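Side-chain contacts in cysteine synthase 3 (Entamoeba histolytica, PDB 6KR5), which probably catalyses the pyridoxal-phosphate-dependent formation of L-cysteine from O-acetyl-L-serine and sulfide, the O-acetylserine sulfhydrylase reaction: residues 72-77 with 153-158; 261-266 with 316-321; 289-292 with 296-299. One frame throughout, in Å; residues are numbered along the deposited sequence.

Contact 1: 72-77 with 153-158; sequences DGRLKP and KYFPAN
Leu75 and Phe155 face each other at the closest backbone approach, CA to CA 6.4 Å, where the turn after helix 58-72 passes over strand 154-156. Gly73, at positive phi, ends that helix in a Schellman motif and brings Arg74 and Leu75 round to the strand. Phe155 carries the larger share of the contact: CG lies anti to the backbone N (chi1 170°), which sends the ring out toward the turn. Leu75 meets it low down, CD1 to Phe155 CB 3.7 Å, the two side chains crossing at about a right angle. Farther out, Arg74 NH1 comes to the ring edge near its plane, 3.6 Å from Phe155 CE1, with guanidinium and ring planes 49° apart; this edge approach is not a cation-pi stack. The guanidinium is steadied by Asp72, whose OD2 lies in its plane and accepts from Arg74 NH2 at 2.8 Å in a nearly straight bond (173°), and by a second salt bridge to Asp164. Around this contact, Phe155 pairs by backbone hydrogen bonds with Glu80 and Ile82 of the adjacent parallel strand 80-84, while Leu75 packs on Ile81 of that strand and on Ala69 and Ile70 of helix 58-72.

Contact 2: 261-266 with 316-321; sequences DAWKMA and TDLYKT
Leu318 meets Trp263 and Ala266 where the chain following strand 301-306 passes helix 259-273, with the CA atoms of Trp263 and Leu318 6.2 Å apart. The leucine can be followed outward from its backbone. Its CB does not point at the helix; CG stands anti to the backbone N (chi1 178°), and this extended start carries the branch across. Leu318 CG lies 3.8 Å above the plane of the neighbouring Tyr319 ring, over its centre, a CH-pi-like placement within the same segment. From CG the CD1 methyl does the touching. Leu318 CD1 sits 3.8 Å from Trp263 CB and equally near that residue's CA and carbonyl O, while Trp263 CG and Trp263 CD1 stand slightly farther off, the methyl lying obliquely to the ring. On the next turn of the helix Leu318 CD1 comes 4.1 Å from Ala266 CB, so it is lodged between positions i and i+3.

Two polar links frame this apolar core. Thr316 OG1 accepts from Leu318 N at 3.1 Å, an ST turn that fixes the start of the leucine's own turn. A water then bridges the segments: it accepts from Tyr319 OH at a short 2.5 Å, lying at the edge of the phenol ring and in its plane, and donates to Ala266 O. Beyond the segments, Trp263 NE1 bonds Gly233 O, and Tyr319 packs on Met118 of the second subunit. The Leu318 side chain is about 10 Å from the bound pyridoxal phosphate, too far to touch it. The chemistry implies direct adhesion by dispersion through one methyl, with directional bonding supplied by the bridging water and, just beyond the segment on the same helix, by Arg267 NH1 to Leu318 O.

Contact 3: 289-292 with 296-299; sequences LKEA and ENEG
Asn297 turns its amide back toward Glu291, and both hydrogen bonds between the two segments leave from its ND2. One goes to the main chain: Asn297 ND2 donates to Glu291 O at 2.9 Å with an N-H...O angle of 175°. That oxygen lies almost in the amide plane, yet the donor stands above the carbonyl plane. Asn297 ND2 also reaches Glu291 OE2 at 3.1 Å in a more bent bond (142°); the carboxylate is met from above its plane, the two flat groups inclined 35°. The bend of the Glu291 chain at chi2 turns the carboxylate so that OE2 and the main-chain O both come within bonding distance of Asn297 ND2. This is a side-chain bond to a main-chain carbonyl in the last turn of helix 279-292, made by a short 3-10 segment on the way to strand 301-306 of the mixed sheet. Both residues are buried and pack on Ile186 of strand 186-190. The carboxylate is chiefly matched by lysines: OE2 forms a salt bridge with Lys212 and OE1 another with Lys294. These positive charges probably favour an ionised Glu291, despite Glu253 close to OE1. Asn297 OD1 receives a weak hydrogen bond from Lys300 NZ.

How the contacts relate
From the N terminus, contact 1 closes first: strand 154-156 comes back against the turn after helix 58-72, enclosing 75 residues and tying that turn to an outermost strand, within this chain, of the parallel sheet. Contact 2 opens much later, on helix 259-273, and closes beyond strand 301-306. Nested inside its loop, contact 3 spans three residues and joins the end of helix 279-292 to the approach to strand 301-306 in the six-stranded mixed sheet. Contacts 2 and 3 meet directly, Met265 CE lying 3.6 Å from Leu289 CD1 between successive helices. Contact 1 is separate, on the opposite side of the chain's centre from both, with centres 39 Å from contact 2 and 44 Å from contact 3.

Contact 1: 72-77 with 153-158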
ATOM      1  N   ASP B  72       7.898 -21.633  19.377  1.00 25.30           N
ATOM      2  CA  ASP B  72       7.394 -22.809  20.083  1.00 25.50           C
ATOM      3  C   ASP B  72       8.060 -24.103  19.641  1.00 28.96           C
ATOM      4  O   ASP B  72       7.854 -25.141  20.290  1.00 29.11           O
ATOM      5  CB  ASP B  72       5.887 -22.958  19.870  1.00 25.55           C
ATOM      6  CG  ASP B  72       5.083 -21.854  20.521  1.00 30.60           C
ATOM      7  OD1 ASP B  72       5.668 -20.995  21.213  1.00 30.48           O
ATOM      8  OD2 ASP B  72       3.847 -21.854  20.328  1.00 29.51           O
ATOM      9  N   GLY B  73       8.820 -24.083  18.553  1.00 26.53           N
ATOM     10  CA  GLY B  73       9.363 -25.310  18.011  1.00 26.65           C
ATOM     11  C   GLY B  73       8.409 -26.099  17.146  1.00 29.69           C
ATOM     12  O   GLY B  73       8.746 -27.213  16.731  1.00 29.74           O
ATOM     13  N   ARG B  74       7.225 -25.560  16.849  1.00 25.76           N
ATOM     14  CA  ARG B  74       6.305 -26.248  15.958  1.00 24.32           C
ATOM     15  C   ARG B  74       6.718 -26.130  14.504  1.00 28.00           C
ATOM     16  O   ARG B  74       6.309 -26.963  13.684  1.00 28.20           O
ATOM     17  CB  ARG B  74       4.886 -25.716  16.144  1.00 28.11           C
ATOM     18  CG  ARG B  74       4.223 -26.256  17.398  1.00 24.33           C
ATOM     19  CD  ARG B  74       2.836 -25.666  17.598  1.00 27.03           C
ATOM     20  NE  ARG B  74       2.898 -24.282  18.051  1.00 27.35           N
ATOM     21  CZ  ARG B  74       2.364 -23.256  17.396  1.00 27.57           C
ATOM     22  NH1 ARG B  74       1.714 -23.448  16.259  1.00 27.20           N
ATOM     23  NH2 ARG B  74       2.475 -22.040  17.889  1.00 24.06           N
ATOM     24  N   LEU B  75       7.507 -25.111  14.177  1.00 26.27           N
ATOM     25  CA  LEU B  75       8.135 -24.952  12.874  1.00 23.58           C
ATOM     26  C   LEU B  75       9.638 -24.986  13.098  1.00 25.49           C
ATOM     27  O   LEU B  75      10.164 -24.195  13.887  1.00 26.74           O
ATOM     28  CB  LEU B  75       7.696 -23.634  12.224  1.00 24.24           C
ATOM     29  CG  LEU B  75       8.083 -23.358  10.774  1.00 27.32           C
ATOM     30  CD1 LEU B  75       7.658 -24.474   9.836  1.00 25.97           C
ATOM     31  CD2 LEU B  75       7.484 -22.023  10.327  1.00 24.74           C
ATOM     32  N   LYS B  76      10.315 -25.932  12.445  1.00 26.51           N
ATOM     33  CA  LYS B  76      11.739 -26.171  12.601  1.00 30.94           C
ATOM     34  C   LYS B  76      12.399 -26.239  11.234  1.00 26.53           C
ATOM     35  O   LYS B  76      11.744 -26.579  10.246  1.00 24.60           O
ATOM     36  CB  LYS B  76      12.001 -27.487  13.359  1.00 30.12           C
ATOM     37  CG  LYS B  76      11.953 -27.342  14.875  1.00 36.39           C
ATOM     38  CD  LYS B  76      11.808 -28.688  15.578  1.00 35.96           C
ATOM     39  CE  LYS B  76      10.537 -29.413  15.157  1.00 44.43           C
ATOM     40  NZ  LYS B  76       9.983 -30.242  16.271  1.00 49.02           N
ATOM     41  N   PRO B  77      13.691 -25.920  11.147  1.00 30.70           N
ATOM     42  CA  PRO B  77      14.385 -26.011   9.858  1.00 30.89           C
ATOM     43  C   PRO B  77      14.177 -27.368   9.199  1.00 29.82           C
ATOM     44  O   PRO B  77      14.176 -28.414   9.856  1.00 30.56           O
ATOM     45  CB  PRO B  77      15.851 -25.777  10.234  1.00 38.05           C
ATOM     46  CG  PRO B  77      15.776 -24.913  11.448  1.00 36.41           C
ATOM     47  CD  PRO B  77      14.552 -25.361  12.203  1.00 33.84           C
ATOM     48  N   LYS B 153       6.542 -32.978   7.578  1.00 27.79           N
ATOM     49  CA  LYS B 153       7.270 -31.923   6.891  1.00 24.01           C
ATOM     50  C   LYS B 153       6.486 -30.619   6.840  1.00 24.79           C
ATOM     51  O   LYS B 153       7.087 -29.538   6.863  1.00 23.11           O
ATOM     52  CB  LYS B 153       7.617 -32.376   5.474  1.00 29.80           C
ATOM     53  CG  LYS B 153       8.410 -31.375   4.662  1.00 34.20           C
ATOM     54  CD  LYS B 153       8.452 -31.805   3.204  1.00 40.18           C
ATOM     55  CE  LYS B 153       9.675 -31.261   2.499  1.00 40.93           C
ATOM     56  NZ  LYS B 153       9.984 -32.030   1.260  1.00 42.14           N
ATOM     57  N   TYR B 154       5.163 -30.685   6.783  1.00 24.62           N
ATOM     58  CA  TYR B 154       4.368 -29.479   6.591  1.00 22.41           C
ATOM     59  C   TYR B 154       3.833 -28.953   7.914  1.00 23.38           C
ATOM     60  O   TYR B 154       3.317 -29.711   8.747  1.00 27.32           O
ATOM     61  CB  TYR B 154       3.204 -29.732   5.636  1.00 24.43           C
ATOM     62  CG  TYR B 154       3.589 -29.884   4.182  1.00 27.71           C
ATOM     63  CD1 TYR B 154       4.845 -29.511   3.729  1.00 30.75           C
ATOM     64  CD2 TYR B 154       2.686 -30.391   3.254  1.00 35.81           C
ATOM     65  CE1 TYR B 154       5.196 -29.650   2.396  1.00 34.33           C
ATOM     66  CE2 TYR B 154       3.025 -30.526   1.920  1.00 33.15           C
ATOM     67  CZ  TYR B 154       4.282 -30.158   1.498  1.00 30.39           C
ATOM     68  OH  TYR B 154       4.624 -30.298   0.175  1.00 33.01           O
ATOM     69  N   PHE B 155       3.940 -27.637   8.089  1.00 22.57           N
ATOM     70  CA  PHE B 155       3.277 -26.943   9.179  1.00 20.99           C
ATOM     71  C   PHE B 155       2.029 -26.270   8.629  1.00 21.64           C
ATOM     72  O   PHE B 155       2.146 -25.382   7.773  1.00 21.59           O
ATOM     73  CB  PHE B 155       4.199 -25.909   9.813  1.00 21.99           C
ATOM     74  CG  PHE B 155       3.498 -24.997  10.778  1.00 22.14           C
ATOM     75  CD1 PHE B 155       3.247 -25.411  12.079  1.00 26.91           C
ATOM     76  CD2 PHE B 155       3.074 -23.740  10.389  1.00 26.67           C
ATOM     77  CE1 PHE B 155       2.592 -24.577  12.970  1.00 27.39           C
ATOM     78  CE2 PHE B 155       2.421 -22.907  11.278  1.00 24.28           C
ATOM     79  CZ  PHE B 155       2.174 -23.328  12.565  1.00 25.56           C
ATOM     80  N   PRO B 156       0.831 -26.662   9.059  1.00 20.75           N
ATOM     81  CA  PRO B 156      -0.396 -26.051   8.528  1.00 21.31           C
ATOM     82  C   PRO B 156      -0.698 -24.736   9.240  1.00 20.52           C
ATOM     83  O   PRO B 156      -0.729 -24.676  10.472  1.00 23.10           O
ATOM     84  CB  PRO B 156      -1.473 -27.104   8.817  1.00 21.10           C
ATOM     85  CG  PRO B 156      -0.959 -27.843   9.997  1.00 23.45           C
ATOM     86  CD  PRO B 156       0.553 -27.803   9.950  1.00 20.74           C
ATOM     87  N   ALA B 157      -0.912 -23.674   8.458  1.00 20.03           N
ATOM     88  CA  ALA B 157      -1.196 -22.385   9.084  1.00 19.32           C
ATOM     89  C   ALA B 157      -2.525 -22.398   9.828  1.00 20.04           C
ATOM     90  O   ALA B 157      -2.669 -21.683  10.819  1.00 20.32           O
ATOM     91  CB  ALA B 157      -1.192 -21.265   8.042  1.00 21.06           C
ATOM     92  N   ASN B 158      -3.497 -23.186   9.360  1.00 20.35           N
ATOM     93  CA  ASN B 158      -4.815 -23.304   9.994  1.00 19.37           C
ATOM     94  C   ASN B 158      -5.440 -21.937  10.295  1.00 20.84           C
ATOM     95  O   ASN B 158      -5.820 -21.627  11.427  1.00 21.44           O
ATOM     96  CB  ASN B 158      -4.707 -24.134  11.270  1.00 20.49           C
ATOM     97  CG  ASN B 158      -6.049 -24.397  11.900  1.00 24.53           C
ATOM     98  OD1 ASN B 158      -7.070 -24.402  11.210  1.00 26.97           O
ATOM     99  ND2 ASN B 158      -6.062 -24.612  13.217  1.00 23.59           N
TER

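Contact 2: 261-266 with 316-321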
ATOM      1  N   ASP B 261     -24.363  -3.111  -1.394  1.00 21.28           N
ATOM      2  CA  ASP B 261     -24.184  -1.953  -0.525  1.00 19.83           C
ATOM      3  C   ASP B 261     -22.732  -1.822  -0.080  1.00 20.84           C
ATOM      4  O   ASP B 261     -22.205  -0.706   0.025  1.00 22.00           O
ATOM      5  CB  ASP B 261     -25.105  -2.051   0.693  1.00 22.99           C
ATOM      6  CG  ASP B 261     -26.571  -1.887   0.344  1.00 28.72           C
ATOM      7  OD1 ASP B 261     -26.880  -1.585  -0.833  1.00 28.60           O
ATOM      8  OD2 ASP B 261     -27.418  -2.062   1.258  1.00 25.43           O
ATOM      9  N   ALA B 262     -22.068  -2.949   0.192  1.00 20.07           N
ATOM     10  CA  ALA B 262     -20.649  -2.887   0.535  1.00 18.56           C
ATOM     11  C   ALA B 262     -19.841  -2.246  -0.587  1.00 19.08           C
ATOM     12  O   ALA B 262     -18.964  -1.406  -0.338  1.00 20.38           O
ATOM     13  CB  ALA B 262     -20.129  -4.296   0.844  1.00 18.83           C
ATOM     14  N   TRP B 263     -20.119  -2.630  -1.832  1.00 20.86           N
ATOM     15  CA  TRP B 263     -19.389  -2.067  -2.960  1.00 18.49           C
ATOM     16  C   TRP B 263     -19.694  -0.587  -3.124  1.00 21.39           C
ATOM     17  O   TRP B 263     -18.789   0.222  -3.348  1.00 21.67           O
ATOM     18  CB  TRP B 263     -19.741  -2.796  -4.245  1.00 21.70           C
ATOM     19  CG  TRP B 263     -19.367  -4.221  -4.280  1.00 20.04           C
ATOM     20  CD1 TRP B 263     -18.486  -4.878  -3.461  1.00 21.16           C
ATOM     21  CD2 TRP B 263     -19.858  -5.188  -5.208  1.00 23.82           C
ATOM     22  NE1 TRP B 263     -18.409  -6.210  -3.829  1.00 26.04           N
ATOM     23  CE2 TRP B 263     -19.241  -6.419  -4.897  1.00 22.35           C
ATOM     24  CE3 TRP B 263     -20.776  -5.136  -6.263  1.00 24.06           C
ATOM     25  CZ2 TRP B 263     -19.496  -7.579  -5.620  1.00 25.41           C
ATOM     26  CZ3 TRP B 263     -21.035  -6.291  -6.974  1.00 27.08           C
ATOM     27  CH2 TRP B 263     -20.401  -7.496  -6.645  1.00 24.91           C
ATOM     28  N   LYS B 264     -20.982  -0.224  -3.053  1.00 19.13           N
ATOM     29  CA  LYS B 264     -21.363   1.180  -3.169  1.00 19.95           C
ATOM     30  C   LYS B 264     -20.725   2.017  -2.061  1.00 21.34           C
ATOM     31  O   LYS B 264     -20.221   3.117  -2.316  1.00 20.92           O
ATOM     32  CB  LYS B 264     -22.886   1.308  -3.143  1.00 21.37           C
ATOM     33  CG  LYS B 264     -23.369   2.736  -3.347  1.00 24.38           C
ATOM     34  CD  LYS B 264     -24.809   2.783  -3.861  1.00 31.57           C
ATOM     35  CE  LYS B 264     -25.788   2.344  -2.804  1.00 36.22           C
ATOM     36  NZ  LYS B 264     -27.195   2.256  -3.306  1.00 42.72           N
ATOM     37  N   MET B 265     -20.722   1.502  -0.825  1.00 20.35           N
ATOM     38  CA  MET B 265     -20.051   2.208   0.264  1.00 19.59           C
ATOM     39  C   MET B 265     -18.570   2.421  -0.035  1.00 19.96           C
ATOM     40  O   MET B 265     -18.035   3.514   0.195  1.00 19.37           O
ATOM     41  CB  MET B 265     -20.217   1.443   1.575  1.00 20.05           C
ATOM     42  CG  MET B 265     -19.712   2.226   2.773  1.00 20.42           C
ATOM     43  SD  MET B 265     -20.944   3.430   3.351  1.00 21.98           S
ATOM     44  CE  MET B 265     -20.190   4.969   2.847  1.00 22.25           C
ATOM     45  N   ALA B 266     -17.885   1.388  -0.538  1.00 20.47           N
ATOM     46  CA  ALA B 266     -16.460   1.521  -0.831  1.00 18.27           C
ATOM     47  C   ALA B 266     -16.211   2.605  -1.867  1.00 20.25           C
ATOM     48  O   ALA B 266     -15.262   3.385  -1.740  1.00 20.54           O
ATOM     49  CB  ALA B 266     -15.898   0.183  -1.310  1.00 21.84           C
ATOM     50  N   THR B 316     -11.845  -6.377 -10.562  1.00 26.93           N
ATOM     51  CA  THR B 316     -13.277  -6.552 -10.434  1.00 32.95           C
ATOM     52  C   THR B 316     -13.962  -5.320 -11.024  1.00 25.01           C
ATOM     53  O   THR B 316     -13.311  -4.431 -11.588  1.00 33.67           O
ATOM     54  CB  THR B 316     -13.646  -6.784  -8.964  1.00 29.87           C
ATOM     55  OG1 THR B 316     -13.591  -5.540  -8.250  1.00 28.95           O
ATOM     56  CG2 THR B 316     -12.674  -7.747  -8.312  1.00 31.52           C
ATOM     57  N   ASP B 317     -15.280  -5.253 -10.911  1.00 30.20           N
ATOM     58  CA  ASP B 317     -15.990  -4.066 -11.363  1.00 41.66           C
ATOM     59  C   ASP B 317     -16.216  -3.065 -10.239  1.00 38.17           C
ATOM     60  O   ASP B 317     -17.005  -2.128 -10.418  1.00 31.03           O
ATOM     61  CB  ASP B 317     -17.320  -4.457 -12.012  1.00 43.62           C
ATOM     62  CG  ASP B 317     -17.165  -4.824 -13.483  1.00 45.97           C
ATOM     63  OD1 ASP B 317     -16.015  -4.837 -13.973  1.00 49.06           O
ATOM     64  OD2 ASP B 317     -18.189  -5.094 -14.149  1.00 50.65           O
ATOM     65  N   LEU B 318     -15.523  -3.230  -9.102  1.00 31.27           N
ATOM     66  CA  LEU B 318     -15.735  -2.354  -7.947  1.00 31.01           C
ATOM     67  C   LEU B 318     -15.652  -0.890  -8.344  1.00 33.27           C
ATOM     68  O   LEU B 318     -16.402  -0.054  -7.830  1.00 34.37           O
ATOM     69  CB  LEU B 318     -14.715  -2.664  -6.838  1.00 27.37           C
ATOM     70  CG  LEU B 318     -14.744  -1.805  -5.558  1.00 24.49           C
ATOM     71  CD1 LEU B 318     -16.055  -1.984  -4.800  1.00 26.64           C
ATOM     72  CD2 LEU B 318     -13.580  -2.117  -4.636  1.00 25.98           C
ATOM     73  N   TYR B 319     -14.767  -0.560  -9.279  1.00 31.21           N
ATOM     74  CA  TYR B 319     -14.608   0.817  -9.722  1.00 27.90           C
ATOM     75  C   TYR B 319     -15.016   1.025 -11.170  1.00 34.42           C
ATOM     76  O   TYR B 319     -14.729   2.085 -11.741  1.00 38.83           O
ATOM     77  CB  TYR B 319     -13.174   1.262  -9.506  1.00 31.92           C
ATOM     78  CG  TYR B 319     -12.771   1.166  -8.068  1.00 24.81           C
ATOM     79  CD1 TYR B 319     -13.402   1.936  -7.104  1.00 25.53           C
ATOM     80  CD2 TYR B 319     -11.787   0.280  -7.665  1.00 27.03           C
ATOM     81  CE1 TYR B 319     -13.044   1.864  -5.793  1.00 24.53           C
ATOM     82  CE2 TYR B 319     -11.425   0.195  -6.357  1.00 25.35           C
ATOM     83  CZ  TYR B 319     -12.050   0.984  -5.422  1.00 24.52           C
ATOM     84  OH  TYR B 319     -11.669   0.913  -4.114  1.00 25.39           O
ATOM     85  N   LYS B 320     -15.673   0.042 -11.774  1.00 30.42           N
ATOM     86  CA  LYS B 320     -16.270   0.198 -13.092  1.00 35.72           C
ATOM     87  C   LYS B 320     -17.690   0.739 -12.974  1.00 40.10           C
ATOM     88  O   LYS B 320     -18.058   1.683 -13.682  1.00 38.77           O
ATOM     89  CB  LYS B 320     -16.255  -1.140 -13.838  1.00 36.12           C
ATOM     90  N   THR B 321     -18.483   0.152 -12.075  1.00 36.79           N
ATOM     91  CA  THR B 321     -19.804   0.680 -11.755  1.00 34.86           C
ATOM     92  C   THR B 321     -19.693   2.111 -11.244  1.00 37.42           C
ATOM     93  O   THR B 321     -18.771   2.453 -10.500  1.00 39.67           O
ATOM     94  CB  THR B 321     -20.479  -0.196 -10.699  1.00 33.89           C
ATOM     95  OG1 THR B 321     -20.282  -1.577 -11.028  1.00 37.66           O
ATOM     96  CG2 THR B 321     -21.968   0.103 -10.611  1.00 36.75           C
TER
HETATM   97  O   HOH W   1     -12.572   2.252  -2.199  1.00 22.19           O

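Contact 3: 289-292 with 296-299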
ATOM      1  N   LEU B 289     -21.450   3.179   9.961  1.00 20.97           N
ATOM      2  CA  LEU B 289     -22.269   4.373   9.775  1.00 22.85           C
ATOM      3  C   LEU B 289     -23.692   4.140  10.261  1.00 24.80           C
ATOM      4  O   LEU B 289     -24.320   5.047  10.823  1.00 25.92           O
ATOM      5  CB  LEU B 289     -22.263   4.807   8.305  1.00 23.82           C
ATOM      6  CG  LEU B 289     -20.935   5.321   7.725  1.00 21.28           C
ATOM      7  CD1 LEU B 289     -21.105   5.755   6.271  1.00 25.55           C
ATOM      8  CD2 LEU B 289     -20.354   6.466   8.556  1.00 22.86           C
ATOM      9  N   LYS B 290     -24.229   2.941  10.040  1.00 22.70           N
ATOM     10  CA  LYS B 290     -25.526   2.604  10.624  1.00 21.30           C
ATOM     11  C   LYS B 290     -25.449   2.625  12.140  1.00 24.45           C
ATOM     12  O   LYS B 290     -26.363   3.124  12.813  1.00 27.06           O
ATOM     13  CB  LYS B 290     -25.994   1.240  10.121  1.00 23.83           C
ATOM     14  CG  LYS B 290     -26.253   1.226   8.636  1.00 27.32           C
ATOM     15  CD  LYS B 290     -26.850  -0.089   8.185  1.00 27.51           C
ATOM     16  CE  LYS B 290     -27.244   0.001   6.726  1.00 33.58           C
ATOM     17  NZ  LYS B 290     -27.797  -1.269   6.188  1.00 39.73           N
ATOM     18  N   GLU B 291     -24.363   2.095  12.697  1.00 26.39           N
ATOM     19  CA  GLU B 291     -24.166   2.160  14.140  1.00 23.91           C
ATOM     20  C   GLU B 291     -24.146   3.606  14.623  1.00 25.67           C
ATOM     21  O   GLU B 291     -24.754   3.939  15.649  1.00 26.79           O
ATOM     22  CB  GLU B 291     -22.868   1.440  14.501  1.00 28.86           C
ATOM     23  CG  GLU B 291     -22.730   1.119  15.966  1.00 30.24           C
ATOM     24  CD  GLU B 291     -23.621  -0.028  16.398  1.00 26.88           C
ATOM     25  OE1 GLU B 291     -24.097  -0.806  15.532  1.00 27.55           O
ATOM     26  OE2 GLU B 291     -23.847  -0.145  17.615  1.00 29.54           O
ATOM     27  N   ALA B 292     -23.477   4.487  13.876  1.00 24.39           N
ATOM     28  CA  ALA B 292     -23.368   5.897  14.227  1.00 22.59           C
ATOM     29  C   ALA B 292     -24.697   6.635  14.132  1.00 28.88           C
ATOM     30  O   ALA B 292     -24.796   7.765  14.623  1.00 30.04           O
ATOM     31  CB  ALA B 292     -22.331   6.574  13.322  1.00 22.91           C
ATOM     32  N   GLU B 296     -28.766   5.789  20.834  1.00 30.87           N
ATOM     33  CA  GLU B 296     -27.979   5.520  22.032  1.00 32.55           C
ATOM     34  C   GLU B 296     -26.480   5.664  21.797  1.00 34.42           C
ATOM     35  O   GLU B 296     -25.708   5.581  22.761  1.00 32.02           O
ATOM     36  CB  GLU B 296     -28.296   4.122  22.571  1.00 34.70           C
ATOM     37  CG  GLU B 296     -27.712   2.981  21.756  1.00 33.77           C
ATOM     38  CD  GLU B 296     -28.628   2.529  20.635  1.00 36.97           C
ATOM     39  OE1 GLU B 296     -29.586   3.262  20.312  1.00 38.55           O
ATOM     40  OE2 GLU B 296     -28.395   1.425  20.086  1.00 42.21           O
ATOM     41  N   ASN B 297     -26.049   5.893  20.558  1.00 28.81           N
ATOM     42  CA  ASN B 297     -24.631   5.970  20.243  1.00 27.57           C
ATOM     43  C   ASN B 297     -24.148   7.394  20.011  1.00 33.44           C
ATOM     44  O   ASN B 297     -22.979   7.583  19.663  1.00 29.15           O
ATOM     45  CB  ASN B 297     -24.313   5.099  19.019  1.00 27.16           C
ATOM     46  CG  ASN B 297     -24.373   3.620  19.331  1.00 28.31           C
ATOM     47  OD1 ASN B 297     -24.227   3.211  20.481  1.00 31.53           O
ATOM     48  ND2 ASN B 297     -24.582   2.807  18.304  1.00 27.40           N
ATOM     49  N   GLU B 298     -25.009   8.397  20.199  1.00 30.62           N
ATOM     50  CA  GLU B 298     -24.593   9.785  20.025  1.00 32.87           C
ATOM     51  C   GLU B 298     -23.359  10.085  20.869  1.00 33.22           C
ATOM     52  O   GLU B 298     -23.296   9.722  22.048  1.00 31.98           O
ATOM     53  CB  GLU B 298     -25.735  10.731  20.407  1.00 35.15           C
ATOM     54  CG  GLU B 298     -25.354  12.203  20.373  1.00 38.11           C
ATOM     55  CD  GLU B 298     -26.485  13.110  20.831  1.00 45.00           C
ATOM     56  OE1 GLU B 298     -27.657  12.687  20.742  1.00 45.16           O
ATOM     57  OE2 GLU B 298     -26.202  14.243  21.276  1.00 47.73           O
ATOM     58  N   GLY B 299     -22.361  10.714  20.246  1.00 30.54           N
ATOM     59  CA  GLY B 299     -21.153  11.117  20.936  1.00 30.73           C
ATOM     60  C   GLY B 299     -20.122  10.029  21.133  1.00 31.94           C
ATOM     61  O   GLY B 299     -19.042  10.309  21.675  1.00 30.20           O
TER